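Local coordinates for protein putative 2,5-diketo-D-gluconic acid reductase B (Sinorhizobium meliloti, PDB 3UP8) that probably reduces methylglyoxal to hydroxyacetone with NADPH, as a TIM-barrel member of the aldo/keto reductase family, at residues R197-M209 and A235-L248. Numbering follows the deposited sequence.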
loop_
_atom_site.group_PDB
_atom_site.type_symbol
_atom_site.label_atom_id
_atom_site.label_comp_id
_atom_site.label_asym_id
_atom_site.label_seq_id
_atom_site.Cartn_x
_atom_site.Cartn_y
_atom_site.Cartn_z
ATOM N N ARG A 197 -13.318 -5.459 5.870
ATOM C CA ARG A 197 -14.449 -5.941 5.085
ATOM C C ARG A 197 -15.817 -5.478 5.617
ATOM O O ARG A 197 -16.701 -5.116 4.836
ATOM C CB ARG A 197 -14.382 -7.468 4.947
ATOM C CG ARG A 197 -13.289 -7.921 3.978
ATOM C CD ARG A 197 -12.998 -9.404 4.105
ATOM N NE ARG A 197 -11.922 -9.830 3.205
ATOM C CZ ARG A 197 -11.099 -10.842 3.466
ATOM N NH1 ARG A 197 -11.230 -11.514 4.602
ATOM N NH2 ARG A 197 -10.137 -11.177 2.611
ATOM N N ARG A 198 -15.981 -5.461 6.935
ATOM C CA ARG A 198 -17.192 -4.894 7.541
ATOM C C ARG A 198 -17.352 -3.400 7.227
ATOM O O ARG A 198 -18.458 -2.937 6.930
ATOM C CB ARG A 198 -17.206 -5.128 9.050
ATOM C CG ARG A 198 -18.516 -4.699 9.731
ATOM C CD ARG A 198 -18.536 -4.970 11.238
ATOM N NE ARG A 198 -17.506 -4.222 11.968
ATOM C CZ ARG A 198 -17.595 -2.933 12.298
ATOM N NH1 ARG A 198 -18.666 -2.210 11.962
ATOM N NH2 ARG A 198 -16.603 -2.361 12.961
ATOM N N LEU A 199 -16.247 -2.659 7.260
ATOM C CA LEU A 199 -16.297 -1.215 7.029
ATOM C C LEU A 199 -16.226 -0.844 5.544
ATOM O O LEU A 199 -16.421 0.310 5.173
ATOM C CB LEU A 199 -15.207 -0.495 7.840
ATOM C CG LEU A 199 -15.277 -0.641 9.364
ATOM C CD1 LEU A 199 -14.001 -0.137 10.024
ATOM C CD2 LEU A 199 -16.499 0.088 9.956
ATOM N N GLY A 200 -15.968 -1.836 4.695
ATOM C CA GLY A 200 -15.923 -1.607 3.255
ATOM C C GLY A 200 -14.601 -1.067 2.754
ATOM O O GLY A 200 -14.490 -0.677 1.592
HETATM N N MSE A 201 -13.586 -1.024 3.610
HETATM C CA MSE A 201 -12.279 -0.594 3.139
HETATM C C MSE A 201 -11.435 -1.791 2.706
HETATM O O MSE A 201 -11.745 -2.921 3.055
HETATM C CB MSE A 201 -11.564 0.259 4.177
HETATM C CG MSE A 201 -11.141 -0.453 5.432
HETATM SE SE MSE A 201 -10.457 0.834 6.766
HETATM C CE MSE A 201 -12.115 1.652 7.296
ATOM N N SER A 202 -10.401 -1.530 1.917
ATOM C CA SER A 202 -9.403 -2.535 1.592
ATOM C C SER A 202 -8.250 -2.518 2.593
ATOM O O SER A 202 -8.168 -1.667 3.485
ATOM C CB SER A 202 -8.857 -2.314 0.179
ATOM O OG SER A 202 -8.273 -1.018 0.087
ATOM N N LEU A 203 -7.376 -3.500 2.445
ATOM C CA LEU A 203 -6.116 -3.523 3.124
ATOM C C LEU A 203 -5.015 -3.398 2.072
ATOM O O LEU A 203 -4.987 -4.149 1.079
ATOM C CB LEU A 203 -5.997 -4.837 3.886
ATOM C CG LEU A 203 -4.813 -5.048 4.810
ATOM C CD1 LEU A 203 -5.167 -6.139 5.824
ATOM C CD2 LEU A 203 -3.564 -5.415 4.012
ATOM N N THR A 204 -4.121 -2.437 2.269
ATOM C CA THR A 204 -2.950 -2.370 1.430
ATOM C C THR A 204 -1.730 -2.926 2.166
ATOM O O THR A 204 -1.372 -2.441 3.230
ATOM C CB THR A 204 -2.679 -0.956 0.931
ATOM O OG1 THR A 204 -3.813 -0.505 0.185
ATOM C CG2 THR A 204 -1.438 -0.950 0.011
ATOM N N SER A 205 -1.102 -3.935 1.568
ATOM C CA SER A 205 0.049 -4.620 2.161
ATOM C C SER A 205 1.384 -3.968 1.813
ATOM O O SER A 205 1.644 -3.671 0.643
ATOM C CB SER A 205 0.080 -6.075 1.674
ATOM O OG SER A 205 1.368 -6.637 1.875
ATOM N N TYR A 206 2.224 -3.760 2.830
ATOM C CA TYR A 206 3.652 -3.521 2.612
ATOM C C TYR A 206 4.488 -4.613 3.297
ATOM O O TYR A 206 3.986 -5.336 4.174
ATOM C CB TYR A 206 4.110 -2.099 3.009
ATOM C CG TYR A 206 4.044 -1.742 4.491
ATOM C CD1 TYR A 206 5.050 -2.140 5.370
ATOM C CD2 TYR A 206 2.995 -0.971 4.996
ATOM C CE1 TYR A 206 5.005 -1.801 6.727
ATOM C CE2 TYR A 206 2.941 -0.623 6.354
ATOM C CZ TYR A 206 3.954 -1.041 7.206
ATOM O OH TYR A 206 3.933 -0.709 8.541
ATOM N N TYR A 207 5.749 -4.721 2.873
ATOM C CA TYR A 207 6.715 -5.727 3.370
ATOM C C TYR A 207 6.304 -7.165 3.042
ATOM O O TYR A 207 6.511 -8.076 3.845
ATOM C CB TYR A 207 6.970 -5.592 4.884
ATOM C CG TYR A 207 8.318 -4.995 5.230
ATOM C CD1 TYR A 207 8.419 -3.967 6.162
ATOM C CD2 TYR A 207 9.495 -5.469 4.635
ATOM C CE1 TYR A 207 9.656 -3.413 6.488
ATOM C CE2 TYR A 207 10.738 -4.920 4.950
ATOM C CZ TYR A 207 10.803 -3.883 5.884
ATOM O OH TYR A 207 12.006 -3.305 6.202
ATOM N N ALA A 208 5.716 -7.353 1.867
ATOM C CA ALA A 208 5.336 -8.688 1.375
ATOM C C ALA A 208 6.465 -9.731 1.512
ATOM O O ALA A 208 6.196 -10.892 1.801
ATOM C CB ALA A 208 4.878 -8.600 -0.067
HETATM N N MSE A 209 7.709 -9.305 1.304
HETATM C CA MSE A 209 8.881 -10.206 1.330
HETATM C C MSE A 209 9.392 -10.511 2.748
HETATM O O MSE A 209 10.332 -11.299 2.919
HETATM C CB MSE A 209 10.036 -9.615 0.506
HETATM C CG MSE A 209 9.753 -9.382 -0.963
HETATM SE SE MSE A 209 9.244 -11.030 -1.863
HETATM C CE MSE A 209 7.330 -10.840 -1.906
ATOM N N ALA A 235 4.390 -15.410 -2.468
ATOM C CA ALA A 235 3.944 -14.553 -1.363
ATOM C C ALA A 235 3.067 -13.411 -1.887
ATOM O O ALA A 235 2.018 -13.125 -1.319
ATOM C CB ALA A 235 5.132 -14.017 -0.582
ATOM N N LEU A 236 3.510 -12.772 -2.964
ATOM C CA LEU A 236 2.730 -11.732 -3.650
ATOM C C LEU A 236 1.382 -12.249 -4.126
ATOM O O LEU A 236 0.363 -11.584 -3.971
ATOM C CB LEU A 236 3.501 -11.181 -4.846
ATOM C CG LEU A 236 4.744 -10.332 -4.574
ATOM C CD1 LEU A 236 5.558 -10.163 -5.855
ATOM C CD2 LEU A 236 4.402 -8.973 -3.972
ATOM N N ARG A 237 1.374 -13.443 -4.710
ATOM C CA ARG A 237 0.129 -14.043 -5.155
ATOM C C ARG A 237 -0.796 -14.348 -3.984
ATOM O O ARG A 237 -1.993 -14.123 -4.079
ATOM C CB ARG A 237 0.386 -15.297 -6.010
ATOM C CG ARG A 237 -0.874 -15.997 -6.511
ATOM C CD ARG A 237 -1.596 -15.173 -7.594
ATOM N NE ARG A 237 -3.037 -15.423 -7.605
ATOM C CZ ARG A 237 -3.891 -14.876 -8.471
ATOM N NH1 ARG A 237 -3.454 -14.056 -9.426
ATOM N NH2 ARG A 237 -5.189 -15.167 -8.396
ATOM N N TRP A 238 -0.242 -14.836 -2.873
ATOM C CA TRP A 238 -1.052 -15.182 -1.707
ATOM C C TRP A 238 -1.792 -13.946 -1.182
ATOM O O TRP A 238 -2.942 -14.034 -0.723
ATOM C CB TRP A 238 -0.172 -15.775 -0.601
ATOM C CG TRP A 238 -0.894 -15.975 0.702
ATOM C CD1 TRP A 238 -1.811 -16.953 0.988
ATOM C CD2 TRP A 238 -0.743 -15.203 1.908
ATOM N NE1 TRP A 238 -2.260 -16.820 2.287
ATOM C CE2 TRP A 238 -1.611 -15.762 2.875
ATOM C CE3 TRP A 238 0.040 -14.093 2.263
ATOM C CZ2 TRP A 238 -1.716 -15.253 4.185
ATOM C CZ3 TRP A 238 -0.069 -13.578 3.575
ATOM C CH2 TRP A 238 -0.941 -14.163 4.511
ATOM N N LEU A 239 -1.118 -12.798 -1.245
ATOM C CA LEU A 239 -1.743 -11.522 -0.874
ATOM C C LEU A 239 -2.832 -11.109 -1.863
ATOM O O LEU A 239 -3.982 -10.884 -1.494
ATOM C CB LEU A 239 -0.662 -10.434 -0.764
ATOM C CG LEU A 239 0.350 -10.681 0.369
ATOM C CD1 LEU A 239 1.582 -9.804 0.201
ATOM C CD2 LEU A 239 -0.297 -10.429 1.720
ATOM N N VAL A 240 -2.458 -11.059 -3.138
ATOM C CA VAL A 240 -3.286 -10.480 -4.181
ATOM C C VAL A 240 -4.506 -11.360 -4.474
ATOM O O VAL A 240 -5.540 -10.875 -4.944
ATOM C CB VAL A 240 -2.393 -10.161 -5.409
ATOM C CG1 VAL A 240 -2.570 -11.171 -6.555
ATOM C CG2 VAL A 240 -2.581 -8.735 -5.844
ATOM N N GLN A 241 -4.392 -12.649 -4.145
ATOM C CA GLN A 241 -5.498 -13.600 -4.283
ATOM C C GLN A 241 -6.534 -13.464 -3.163
ATOM O O GLN A 241 -7.659 -13.943 -3.292
ATOM C CB GLN A 241 -4.956 -15.043 -4.336
ATOM C CG GLN A 241 -5.983 -16.108 -4.740
ATOM C CD GLN A 241 -5.319 -17.411 -5.175
ATOM O OE1 GLN A 241 -4.366 -17.414 -5.964
ATOM N NE2 GLN A 241 -5.826 -18.518 -4.671
ATOM N N GLN A 242 -6.169 -12.817 -2.060
ATOM C CA GLN A 242 -7.137 -12.572 -0.989
ATOM C C GLN A 242 -8.082 -11.433 -1.354
ATOM O O GLN A 242 -7.639 -10.400 -1.898
ATOM C CB GLN A 242 -6.428 -12.214 0.297
ATOM C CG GLN A 242 -5.816 -13.377 1.012
ATOM C CD GLN A 242 -5.009 -12.937 2.202
ATOM O OE1 GLN A 242 -5.552 -12.437 3.188
ATOM N NE2 GLN A 242 -3.705 -13.148 2.136
ATOM N N GLN A 243 -9.368 -11.619 -1.047
ATOM C CA GLN A 243 -10.376 -10.579 -1.259
ATOM C C GLN A 243 -9.961 -9.306 -0.535
ATOM O O GLN A 243 -9.566 -9.354 0.631
ATOM C CB GLN A 243 -11.756 -11.010 -0.749
ATOM C CG GLN A 243 -12.370 -12.223 -1.465
ATOM C CD GLN A 243 -12.389 -12.070 -2.979
ATOM O OE1 GLN A 243 -12.991 -11.140 -3.515
ATOM N NE2 GLN A 243 -11.732 -12.992 -3.674
ATOM N N ASP A 244 -10.061 -8.178 -1.237
ATOM C CA ASP A 244 -9.875 -6.845 -0.640
ATOM C C ASP A 244 -8.437 -6.497 -0.271
ATOM O O ASP A 244 -8.220 -5.578 0.525
ATOM C CB ASP A 244 -10.763 -6.654 0.602
ATOM C CG ASP A 244 -12.211 -7.055 0.355
ATOM O OD1 ASP A 244 -12.893 -6.393 -0.452
ATOM O OD2 ASP A 244 -12.655 -8.047 0.974
ATOM N N VAL A 245 -7.466 -7.233 -0.819
ATOM C CA VAL A 245 -6.062 -6.989 -0.481
ATOM C C VAL A 245 -5.309 -6.452 -1.680
ATOM O O VAL A 245 -5.437 -6.966 -2.795
ATOM C CB VAL A 245 -5.352 -8.249 0.066
ATOM C CG1 VAL A 245 -3.874 -7.959 0.375
ATOM C CG2 VAL A 245 -6.066 -8.770 1.294
ATOM N N ILE A 246 -4.541 -5.397 -1.430
ATOM C CA ILE A 246 -3.688 -4.764 -2.411
ATOM C C ILE A 246 -2.273 -5.004 -1.907
ATOM O O ILE A 246 -2.052 -5.064 -0.693
ATOM C CB ILE A 246 -3.988 -3.248 -2.461
ATOM C CG1 ILE A 246 -5.444 -3.028 -2.882
ATOM C CG2 ILE A 246 -3.013 -2.502 -3.367
ATOM C CD1 ILE A 246 -6.156 -1.916 -2.107
ATOM N N VAL A 247 -1.318 -5.147 -2.826
ATOM C CA VAL A 247 0.067 -5.365 -2.431
ATOM C C VAL A 247 1.011 -4.334 -3.081
ATOM O O VAL A 247 0.885 -4.016 -4.258
ATOM C CB VAL A 247 0.503 -6.859 -2.695
ATOM C CG1 VAL A 247 0.409 -7.209 -4.183
ATOM C CG2 VAL A 247 1.898 -7.124 -2.159
ATOM N N LEU A 248 1.929 -3.800 -2.283
ATOM C CA LEU A 248 2.998 -2.918 -2.758
ATOM C C LEU A 248 4.297 -3.710 -2.876
ATOM O O LEU A 248 4.643 -4.466 -1.980
ATOM C CB LEU A 248 3.200 -1.749 -1.784
ATOM C CG LEU A 248 1.991 -0.812 -1.619
ATOM C CD1 LEU A 248 2.306 0.277 -0.602
ATOM C CD2 LEU A 248 1.581 -0.210 -2.958
HETATM O O HOH W 1 -13.837 -4.344 1.810
HETATM O O HOH W 2 3.964 -5.700 0.200
HETATM O O HOH W 3 6.575 -3.408 0.480
#
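With CG anti to its carbonyl carbon (chi1 -73°) and the chain extended from there to NE, R197 reaches from the last turn of helix 190-199 to the carboxylate of D244. The two lie at the N-terminal end of strands 202-206 and 245-249, the seventh and eighth of the (β/α)8 TIM barrel. NE donates to the anti lone pair of D244 OD2 at 2.9 Å, a salt bridge in which OD2 sits nearly in the guanidinium plane, although that plane and the carboxylate are turned 58° apart. R197 NH2 adds a bond to Q243 O at 2.8 Å, so one edge of the guanidinium grips both a charge and a carbonyl of the type II turn Q242-V245.

Beyond this clamp the strands run parallel; the axes of segments 202-206 and 245-248 differ by 23°. Backbone bonds alternate from L203 N to D244 O, I246 N to L203 O, S205 N to I246 O and L248 N to S205 O, which fixes T204 opposite I246. On the face carrying T204 and I246, I246 CD1 lies 3.2 Å from S202 OG, a hydroxyl that bonds to S29 and T178; T204 CG2 meets L248 CG at 3.8 Å. L248 in turn lies near Y70, the predicted proton donor, and K95, predicted to lower its pKa, so this edge of the contact borders the probable active site.

On the other face, L203 and V245 lie on helix 190-199, while S205 and V247 face L239 of helix 231-240. S205 OG, bonded to Y183 O, stands 3.6 Å from L239 CD1. Past the strand, the CB of A208 sits among L236, L239 and V247, while the bent chain of selenomethionine M209 brings CE to L236 CG. Water 2 bridges the loop after strand 202-206 to strand 245-249, accepting from A208 N and donating to L248 O at 2.6 Å.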